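Local structure of DNA translocase coupling protein (Clostridium perfringens, 6O1W) at residues 134-138 with 300-304; 281-286 with 307-311; 320-326 with 337-342. The protein probably binds ATP and DNA as an FtsK/SpoIIIE-type motor that couples nucleotide use to plasmid transfer during conjugation, this chain holding the part with the ATPase domain. All coordinates share one frame; numbering follows the deposited sequence.

In the fold
Contacts 1 and 2 share an apolar seam, while contact 3 lies on the other side of contact 1. F302 CZ of contact 1 meets P281 CD of contact 2 at 3.6 Å, and A135 CB reaches V311 CG2 at 3.7 Å; the centres of these two contacts are about 11 Å apart. Contact 3, also about 11 Å centre to centre from contact 1, joins it through a weak hydrogen bond from R301 NE to L320 O. Contacts 2 and 3 do not touch, their centres being about 20 Å apart. G136, E137 and T138 of contact 1 belong to the predicted ATP site, and A340 of contact 3 binds ATP in another structure of this protein.

Contact 1: 134-138 with 300-304; sequences SAGET and GRFAD
A135 and G300 meet backbone to backbone, with the chain running from strand 132-135 into a loop on one side and leaving strand 296-299 on the other. G300 N donates to A135 O at 2.7 Å with an N-H...O angle of 157°, and the closest pair of CA atoms, G136 with G300, is 4.5 Å apart. The two chains then separate, and a water spans the gap: it accepts from E137 N at 2.9 Å and donates to R301 O at 2.7 Å, tying the loop of the first segment to the backbone of the second.

These two strands are parallel neighbours in the mixed sheet of a P-loop NTPase domain. What follows A135 is the Walker A loop, with G136, E137 and T138 among the residues predicted to bind ATP; no nucleotide is bound in this model. S134 OG bonds to K142 O at the start of helix 142-155, which follows the loop.

F302 makes the largest side-chain contribution. With its CG anti to the carbonyl carbon (chi1 -70°), the ring is carried back to G136, where F302 CZ lies 3.5 Å from G136 CA. The backbone carbonyl carbon of A135 comes up at the edge of the ring, close to its plane, and A135 CB stands 4.2 Å from F302 CE2. The chain of E137 is extended and slides past F302 in the opposite direction, bringing E137 CG to 3.9 Å from F302 CE1, with the carboxylate plane turned 58° from the ring. E137 OE2 ends 3.3 Å from R301 O; both are acceptors, so nothing bonds them directly. Beyond the ring, P281 and A307 pack against F302, and V311 against A135.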
loop_
_atom_site.group_PDB
_atom_site.type_symbol
_atom_site.label_atom_id
_atom_site.label_comp_id
_atom_site.label_asym_id
_atom_site.label_seq_id
_atom_site.Cartn_x
_atom_site.Cartn_y
_atom_site.Cartn_z
ATOM N N SER A 134 -0.441 -4.776 -1.951
ATOM C CA SER A 134 0.284 -3.563 -2.331
ATOM C C SER A 134 0.158 -3.390 -3.827
ATOM O O SER A 134 0.578 -4.273 -4.581
ATOM C CB SER A 134 1.744 -3.627 -1.864
ATOM O OG SER A 134 2.509 -2.515 -2.303
ATOM N N ALA A 135 -0.504 -2.286 -4.253
ATOM C CA ALA A 135 -0.771 -2.004 -5.647
ATOM C C ALA A 135 -0.121 -0.730 -6.130
ATOM O O ALA A 135 -0.143 0.270 -5.436
ATOM C CB ALA A 135 -2.264 -1.955 -5.904
ATOM N N GLY A 136 0.438 -0.778 -7.328
ATOM C CA GLY A 136 1.116 0.372 -7.912
ATOM C C GLY A 136 1.727 0.073 -9.263
ATOM O O GLY A 136 1.980 -1.092 -9.585
ATOM N N GLU A 137 1.929 1.137 -10.071
ATOM C CA GLU A 137 2.530 1.083 -11.402
ATOM C C GLU A 137 3.992 0.679 -11.285
ATOM O O GLU A 137 4.577 0.848 -10.219
ATOM C CB GLU A 137 2.407 2.452 -12.108
ATOM C CG GLU A 137 0.990 2.784 -12.563
ATOM C CD GLU A 137 0.736 4.235 -12.948
ATOM O OE1 GLU A 137 1.682 4.908 -13.422
ATOM O OE2 GLU A 137 -0.419 4.697 -12.783
ATOM N N THR A 138 4.589 0.137 -12.350
ATOM C CA THR A 138 5.993 -0.295 -12.251
ATOM C C THR A 138 6.906 0.929 -11.951
ATOM O O THR A 138 6.702 2.004 -12.520
ATOM C CB THR A 138 6.405 -1.180 -13.440
ATOM O OG1 THR A 138 7.642 -1.831 -13.137
ATOM C CG2 THR A 138 6.451 -0.435 -14.776
ATOM N N GLY A 300 -0.682 2.842 -4.686
ATOM C CA GLY A 300 0.081 3.905 -5.318
ATOM C C GLY A 300 -0.849 4.763 -6.151
ATOM O O GLY A 300 -2.062 4.555 -6.169
ATOM N N ARG A 301 -0.288 5.739 -6.828
ATOM C CA ARG A 301 -1.050 6.657 -7.658
ATOM C C ARG A 301 -1.530 5.969 -8.937
ATOM O O ARG A 301 -0.739 5.342 -9.608
ATOM C CB ARG A 301 -0.178 7.880 -7.998
ATOM C CG ARG A 301 -0.965 8.928 -8.788
ATOM C CD ARG A 301 -0.192 10.219 -8.964
ATOM N NE ARG A 301 -1.028 11.220 -9.626
ATOM C CZ ARG A 301 -1.200 11.304 -10.941
ATOM N NH1 ARG A 301 -0.561 10.472 -11.757
ATOM N NH2 ARG A 301 -2.001 12.228 -11.452
ATOM N N PHE A 302 -2.813 6.071 -9.247
ATOM C CA PHE A 302 -3.402 5.602 -10.508
ATOM C C PHE A 302 -4.329 6.747 -10.969
ATOM O O PHE A 302 -5.240 7.118 -10.225
ATOM C CB PHE A 302 -4.242 4.311 -10.323
ATOM C CG PHE A 302 -3.459 3.057 -10.008
ATOM C CD1 PHE A 302 -2.772 2.376 -11.009
ATOM C CD2 PHE A 302 -3.402 2.562 -8.712
ATOM C CE1 PHE A 302 -2.066 1.207 -10.724
ATOM C CE2 PHE A 302 -2.701 1.384 -8.427
ATOM C CZ PHE A 302 -2.040 0.716 -9.432
ATOM N N ALA A 303 -4.091 7.311 -12.164
ATOM C CA ALA A 303 -4.928 8.391 -12.713
ATOM C C ALA A 303 -6.345 7.907 -13.033
ATOM O O ALA A 303 -7.278 8.695 -12.975
ATOM C CB ALA A 303 -4.280 8.992 -13.946
ATOM N N ASP A 304 -6.510 6.601 -13.299
ATOM C CA ASP A 304 -7.800 5.977 -13.597
ATOM C C ASP A 304 -8.594 5.657 -12.314
ATOM O O ASP A 304 -8.111 4.935 -11.435
ATOM C CB ASP A 304 -7.585 4.712 -14.457
ATOM C CG ASP A 304 -8.847 4.026 -14.979
ATOM O OD1 ASP A 304 -9.957 4.594 -14.808
ATOM O OD2 ASP A 304 -8.726 2.919 -15.560
HETATM O O HOH W 1 1.225 3.659 -8.874
#

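Contact 2: 281-286 with 307-311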
loop_
_atom_site.group_PDB
_atom_site.type_symbol
_atom_site.label_atom_id
_atom_site.label_comp_id
_atom_site.label_asym_id
_atom_site.label_seq_id
_atom_site.Cartn_x
_atom_site.Cartn_y
_atom_site.Cartn_z
ATOM N N PRO A 281 -4.414 -3.206 -11.378
ATOM C CA PRO A 281 -5.666 -3.666 -10.756
ATOM C C PRO A 281 -6.702 -3.976 -11.831
ATOM O O PRO A 281 -6.831 -3.244 -12.800
ATOM C CB PRO A 281 -6.085 -2.481 -9.882
ATOM C CG PRO A 281 -4.816 -1.690 -9.696
ATOM C CD PRO A 281 -4.120 -1.816 -10.993
ATOM N N ASP A 282 -7.349 -5.123 -11.685
ATOM C CA ASP A 282 -8.335 -5.683 -12.591
ATOM C C ASP A 282 -9.212 -6.518 -11.693
ATOM O O ASP A 282 -8.672 -7.225 -10.844
ATOM C CB ASP A 282 -7.586 -6.578 -13.613
ATOM C CG ASP A 282 -8.401 -7.235 -14.721
ATOM O OD1 ASP A 282 -9.504 -7.762 -14.425
ATOM O OD2 ASP A 282 -7.919 -7.266 -15.871
ATOM N N ALA A 283 -10.552 -6.452 -11.855
ATOM C CA ALA A 283 -11.522 -7.232 -11.057
ATOM C C ALA A 283 -11.376 -8.740 -11.191
ATOM O O ALA A 283 -11.811 -9.471 -10.303
ATOM C CB ALA A 283 -12.944 -6.821 -11.383
ATOM N N LYS A 284 -10.740 -9.216 -12.271
ATOM C CA LYS A 284 -10.495 -10.652 -12.469
ATOM C C LYS A 284 -9.358 -11.135 -11.590
ATOM O O LYS A 284 -9.308 -12.328 -11.263
ATOM C CB LYS A 284 -10.149 -10.951 -13.932
ATOM C CG LYS A 284 -11.358 -11.181 -14.841
ATOM C CD LYS A 284 -11.203 -10.500 -16.218
ATOM C CE LYS A 284 -10.000 -10.921 -17.048
ATOM N NZ LYS A 284 -9.340 -9.752 -17.698
ATOM N N VAL A 285 -8.437 -10.213 -11.216
ATOM C CA VAL A 285 -7.244 -10.505 -10.415
ATOM C C VAL A 285 -7.498 -10.170 -8.951
ATOM O O VAL A 285 -7.282 -11.026 -8.095
ATOM C CB VAL A 285 -5.979 -9.829 -11.029
ATOM C CG1 VAL A 285 -4.785 -9.835 -10.067
ATOM C CG2 VAL A 285 -5.608 -10.491 -12.364
ATOM N N ILE A 286 -7.959 -8.942 -8.664
ATOM C CA ILE A 286 -8.340 -8.516 -7.307
ATOM C C ILE A 286 -9.846 -8.782 -7.229
ATOM O O ILE A 286 -10.654 -7.885 -7.468
ATOM C CB ILE A 286 -8.000 -7.032 -7.015
ATOM C CG1 ILE A 286 -6.511 -6.714 -7.327
ATOM C CG2 ILE A 286 -8.418 -6.655 -5.561
ATOM C CD1 ILE A 286 -6.109 -5.207 -7.233
ATOM N N ALA A 307 -9.303 1.733 -11.413
ATOM C CA ALA A 307 -8.111 1.097 -10.835
ATOM C C ALA A 307 -8.045 1.338 -9.314
ATOM O O ALA A 307 -7.737 0.406 -8.551
ATOM C CB ALA A 307 -6.855 1.636 -11.518
ATOM N N SER A 308 -8.342 2.594 -8.881
ATOM C CA SER A 308 -8.389 2.972 -7.463
ATOM C C SER A 308 -9.560 2.250 -6.759
ATOM O O SER A 308 -9.380 1.814 -5.623
ATOM C CB SER A 308 -8.570 4.483 -7.311
ATOM O OG SER A 308 -8.699 4.846 -5.944
ATOM N N GLU A 309 -10.770 2.187 -7.404
ATOM C CA GLU A 309 -11.958 1.507 -6.845
ATOM C C GLU A 309 -11.745 0.010 -6.669
ATOM O O GLU A 309 -12.219 -0.564 -5.692
ATOM C CB GLU A 309 -13.212 1.749 -7.693
ATOM C CG GLU A 309 -13.891 3.070 -7.381
ATOM C CD GLU A 309 -15.156 3.368 -8.164
ATOM O OE1 GLU A 309 -15.444 2.650 -9.151
ATOM O OE2 GLU A 309 -15.862 4.331 -7.787
ATOM N N ILE A 310 -11.024 -0.629 -7.602
ATOM C CA ILE A 310 -10.730 -2.064 -7.484
ATOM C C ILE A 310 -9.887 -2.319 -6.208
ATOM O O ILE A 310 -10.195 -3.240 -5.450
ATOM C CB ILE A 310 -10.052 -2.611 -8.769
ATOM C CG1 ILE A 310 -11.054 -2.639 -9.948
ATOM C CG2 ILE A 310 -9.474 -4.015 -8.518
ATOM C CD1 ILE A 310 -10.438 -2.459 -11.353
ATOM N N VAL A 311 -8.868 -1.467 -5.945
ATOM C CA VAL A 311 -7.971 -1.627 -4.793
ATOM C C VAL A 311 -8.607 -1.193 -3.467
ATOM O O VAL A 311 -8.586 -1.953 -2.500
ATOM C CB VAL A 311 -6.620 -0.902 -5.022
ATOM C CG1 VAL A 311 -5.697 -1.007 -3.802
ATOM C CG2 VAL A 311 -5.919 -1.427 -6.269
#
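I310 and I286 share a first torsion, each with CG1 anti to the carbonyl carbon (chi1 -70° in I310, -53° in I286). In I310 this turns the CG2 methyl to the loop, where I310 CG2 lies 3.7 Å from I286 CB and 4.0 Å from P281 CB. The longer branch of I310 runs beside the loop backbone, I310 CD1 being 4.0 Å from A283 N. I286 is extended beyond CG1, which carries I286 CD1 across to V311 CG2 at 3.9 Å.

P281 meets the helix with its CB and CG atoms. P281 CG touches V311 CG2 at 3.6 Å, and P281 CB rests 3.6 Å from A307 O, so the proline covers one turn of helix from A307 to V311. No hydrogen bond crosses between the segments; the join is made by branched methyls and the proline ring.

The loop keeps its shape by bonds of its own. D282 OD1 accepts from K284 N at 2.9 Å, closing an Asx turn, while D282 O takes both V285 N and I286 N. The other carboxylate oxygen, OD2, pairs with R280 and, weakly, with K284 NZ.

Here the loop following strand 272-278 is laid over helix 305-312, and L133 and A135 of strand 132-135 touch I286 and V311: apolar helix-to-loop packing next to the Walker A strand of a P-loop NTPase domain.

Contact 3: 320-326 with 337-342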
loop_
_atom_site.group_PDB
_atom_site.type_symbol
_atom_site.label_atom_id
_atom_site.label_comp_id
_atom_site.label_asym_id
_atom_site.label_seq_id
_atom_site.Cartn_x
_atom_site.Cartn_y
_atom_site.Cartn_z
ATOM N N LEU A 320 -3.423 11.525 -5.378
ATOM C CA LEU A 320 -2.082 11.574 -4.801
ATOM C C LEU A 320 -1.132 12.508 -5.561
ATOM O O LEU A 320 -1.200 12.521 -6.781
ATOM C CB LEU A 320 -1.460 10.162 -4.770
ATOM C CG LEU A 320 -1.885 9.220 -3.621
ATOM C CD1 LEU A 320 -1.298 7.821 -3.853
ATOM C CD2 LEU A 320 -1.441 9.769 -2.261
ATOM N N PRO A 321 -0.193 13.216 -4.884
ATOM C CA PRO A 321 0.821 13.964 -5.631
ATOM C C PRO A 321 1.821 12.985 -6.256
ATOM O O PRO A 321 2.017 11.876 -5.731
ATOM C CB PRO A 321 1.504 14.805 -4.549
ATOM C CG PRO A 321 1.359 14.021 -3.313
ATOM C CD PRO A 321 0.049 13.292 -3.426
ATOM N N GLU A 322 2.474 13.412 -7.359
ATOM C CA GLU A 322 3.464 12.620 -8.098
ATOM C C GLU A 322 4.820 12.607 -7.411
ATOM O O GLU A 322 5.779 13.200 -7.906
ATOM C CB GLU A 322 3.570 13.099 -9.554
ATOM C CG GLU A 322 2.389 12.660 -10.404
ATOM C CD GLU A 322 2.457 13.162 -11.830
ATOM O OE1 GLU A 322 1.816 14.197 -12.123
ATOM O OE2 GLU A 322 3.161 12.530 -12.653
ATOM N N VAL A 323 4.884 11.920 -6.258
ATOM C CA VAL A 323 6.067 11.754 -5.416
ATOM C C VAL A 323 6.371 10.251 -5.371
ATOM O O VAL A 323 5.473 9.452 -5.068
ATOM C CB VAL A 323 5.789 12.299 -3.980
ATOM C CG1 VAL A 323 6.965 12.051 -3.034
ATOM C CG2 VAL A 323 5.404 13.772 -4.003
ATOM N N LYS A 324 7.625 9.868 -5.647
ATOM C CA LYS A 324 8.020 8.466 -5.576
ATOM C C LYS A 324 7.952 7.981 -4.121
ATOM O O LYS A 324 8.459 8.655 -3.201
ATOM C CB LYS A 324 9.429 8.233 -6.166
ATOM C CG LYS A 324 9.661 6.777 -6.576
ATOM C CD LYS A 324 11.081 6.543 -7.101
ATOM C CE LYS A 324 11.437 5.076 -7.223
ATOM N NZ LYS A 324 11.528 4.397 -5.898
ATOM N N GLY A 325 7.313 6.824 -3.941
ATOM C CA GLY A 325 7.138 6.201 -2.637
ATOM C C GLY A 325 5.974 6.751 -1.834
ATOM O O GLY A 325 5.803 6.384 -0.670
ATOM N N ARG A 326 5.153 7.611 -2.438
ATOM C CA ARG A 326 3.977 8.176 -1.770
ATOM C C ARG A 326 2.771 7.263 -2.031
ATOM O O ARG A 326 2.470 6.926 -3.176
ATOM C CB ARG A 326 3.724 9.606 -2.241
ATOM C CG ARG A 326 2.636 10.336 -1.459
ATOM C CD ARG A 326 2.982 10.488 0.010
ATOM N NE ARG A 326 4.190 11.286 0.259
ATOM C CZ ARG A 326 4.276 12.610 0.124
ATOM N NH1 ARG A 326 3.236 13.310 -0.314
ATOM N NH2 ARG A 326 5.399 13.244 0.433
ATOM N N GLN A 337 -2.822 9.058 3.665
ATOM C CA GLN A 337 -1.656 9.225 2.819
ATOM C C GLN A 337 -0.405 8.991 3.689
ATOM O O GLN A 337 -0.369 9.397 4.847
ATOM C CB GLN A 337 -1.667 10.665 2.198
ATOM C CG GLN A 337 -0.524 10.932 1.239
ATOM C CD GLN A 337 -0.518 12.283 0.540
ATOM O OE1 GLN A 337 -1.340 13.196 0.731
ATOM N NE2 GLN A 337 0.448 12.435 -0.299
ATOM N N PHE A 338 0.610 8.321 3.141
ATOM C CA PHE A 338 1.868 8.106 3.847
ATOM C C PHE A 338 3.004 7.960 2.848
ATOM O O PHE A 338 2.748 7.596 1.689
ATOM C CB PHE A 338 1.812 6.840 4.763
ATOM C CG PHE A 338 2.030 5.511 4.077
ATOM C CD1 PHE A 338 1.002 4.902 3.363
ATOM C CD2 PHE A 338 3.249 4.844 4.184
ATOM C CE1 PHE A 338 1.187 3.646 2.767
ATOM C CE2 PHE A 338 3.440 3.600 3.575
ATOM C CZ PHE A 338 2.413 3.016 2.852
ATOM N N GLN A 339 4.259 8.173 3.334
ATOM C CA GLN A 339 5.490 7.973 2.582
ATOM C C GLN A 339 6.050 6.624 2.990
ATOM O O GLN A 339 6.370 6.417 4.154
ATOM C CB GLN A 339 6.541 9.070 2.894
ATOM C CG GLN A 339 7.813 9.023 2.002
ATOM C CD GLN A 339 7.552 9.215 0.516
ATOM O OE1 GLN A 339 6.590 9.866 0.095
ATOM N NE2 GLN A 339 8.406 8.637 -0.329
ATOM N N ALA A 340 6.191 5.731 2.030
ATOM C CA ALA A 340 6.727 4.396 2.227
ATOM C C ALA A 340 8.231 4.444 2.331
ATOM O O ALA A 340 8.867 5.250 1.658
ATOM C CB ALA A 340 6.332 3.506 1.054
ATOM N N PHE A 341 8.803 3.545 3.136
ATOM C CA PHE A 341 10.246 3.380 3.266
ATOM C C PHE A 341 10.828 2.943 1.936
ATOM O O PHE A 341 10.223 2.120 1.232
ATOM C CB PHE A 341 10.596 2.275 4.282
ATOM C CG PHE A 341 10.267 2.584 5.714
ATOM C CD1 PHE A 341 10.821 3.686 6.350
ATOM C CD2 PHE A 341 9.452 1.741 6.449
ATOM C CE1 PHE A 341 10.504 3.980 7.681
ATOM C CE2 PHE A 341 9.166 2.013 7.792
ATOM C CZ PHE A 341 9.698 3.127 8.399
ATOM N N TYR A 342 12.000 3.477 1.594
ATOM C CA TYR A 342 12.672 3.000 0.399
ATOM C C TYR A 342 13.685 2.005 0.924
ATOM O O TYR A 342 14.564 2.356 1.722
ATOM C CB TYR A 342 13.305 4.110 -0.463
ATOM C CG TYR A 342 13.991 3.538 -1.691
ATOM C CD1 TYR A 342 13.258 2.910 -2.698
ATOM C CD2 TYR A 342 15.376 3.568 -1.817
ATOM C CE1 TYR A 342 13.890 2.315 -3.792
ATOM C CE2 TYR A 342 16.015 3.013 -2.926
ATOM C CZ TYR A 342 15.270 2.374 -3.903
ATOM O OH TYR A 342 15.910 1.814 -4.984
#
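R326 NE donates to Q339 OE1 at 2.8 Å. The donor lies in the carbonyl plane of Q339, but the oxygen is tilted from the guanidinium plane and the bond is somewhat bent, with an N-H...O angle of 149°. Q339 NE2 in turn donates to K324 O at 2.9 Å and 165°, using a lone pair of that carbonyl and lying in the plane of the amide. One bond through the amide oxygen and one through its nitrogen together fix its rotation, nearly perpendicular (85°) to the guanidinium.

The bend at chi2 in both side chains makes this possible: from their non-hydrogen-bonded antiparallel pair they point to the same face of the sheet, then fold over toward each other. V323 CG1 lies over one face of the R326 guanidinium, 3.9 Å above its plane but displaced toward the rim. R326 NH2 bonds to P95 O, so NE and NH2 of the buried guanidinium each have an acceptor.

The backbone joins in through G325 O, which accepts from A340 N at 2.8 Å. V323 to R326 form a type II turn, with G325 at its third position and positive phi, closed by R326 N on V323 O. K324 NZ approaches the Y342 ring obliquely, 3.8 Å from Y342 CE1. At the other end, L320 CD2 packs on Q337 CG at 3.8 Å.

Strands 326-331 and 334-340 form a beta hairpin, joined here at the end away from its connecting turn, where A340 binds ATP in another structure of this protein. Strand 111-116 flanks strand 334-340 on its other edge, and helix 142-155, leading out of the Walker A loop, packs against A340 and Y342.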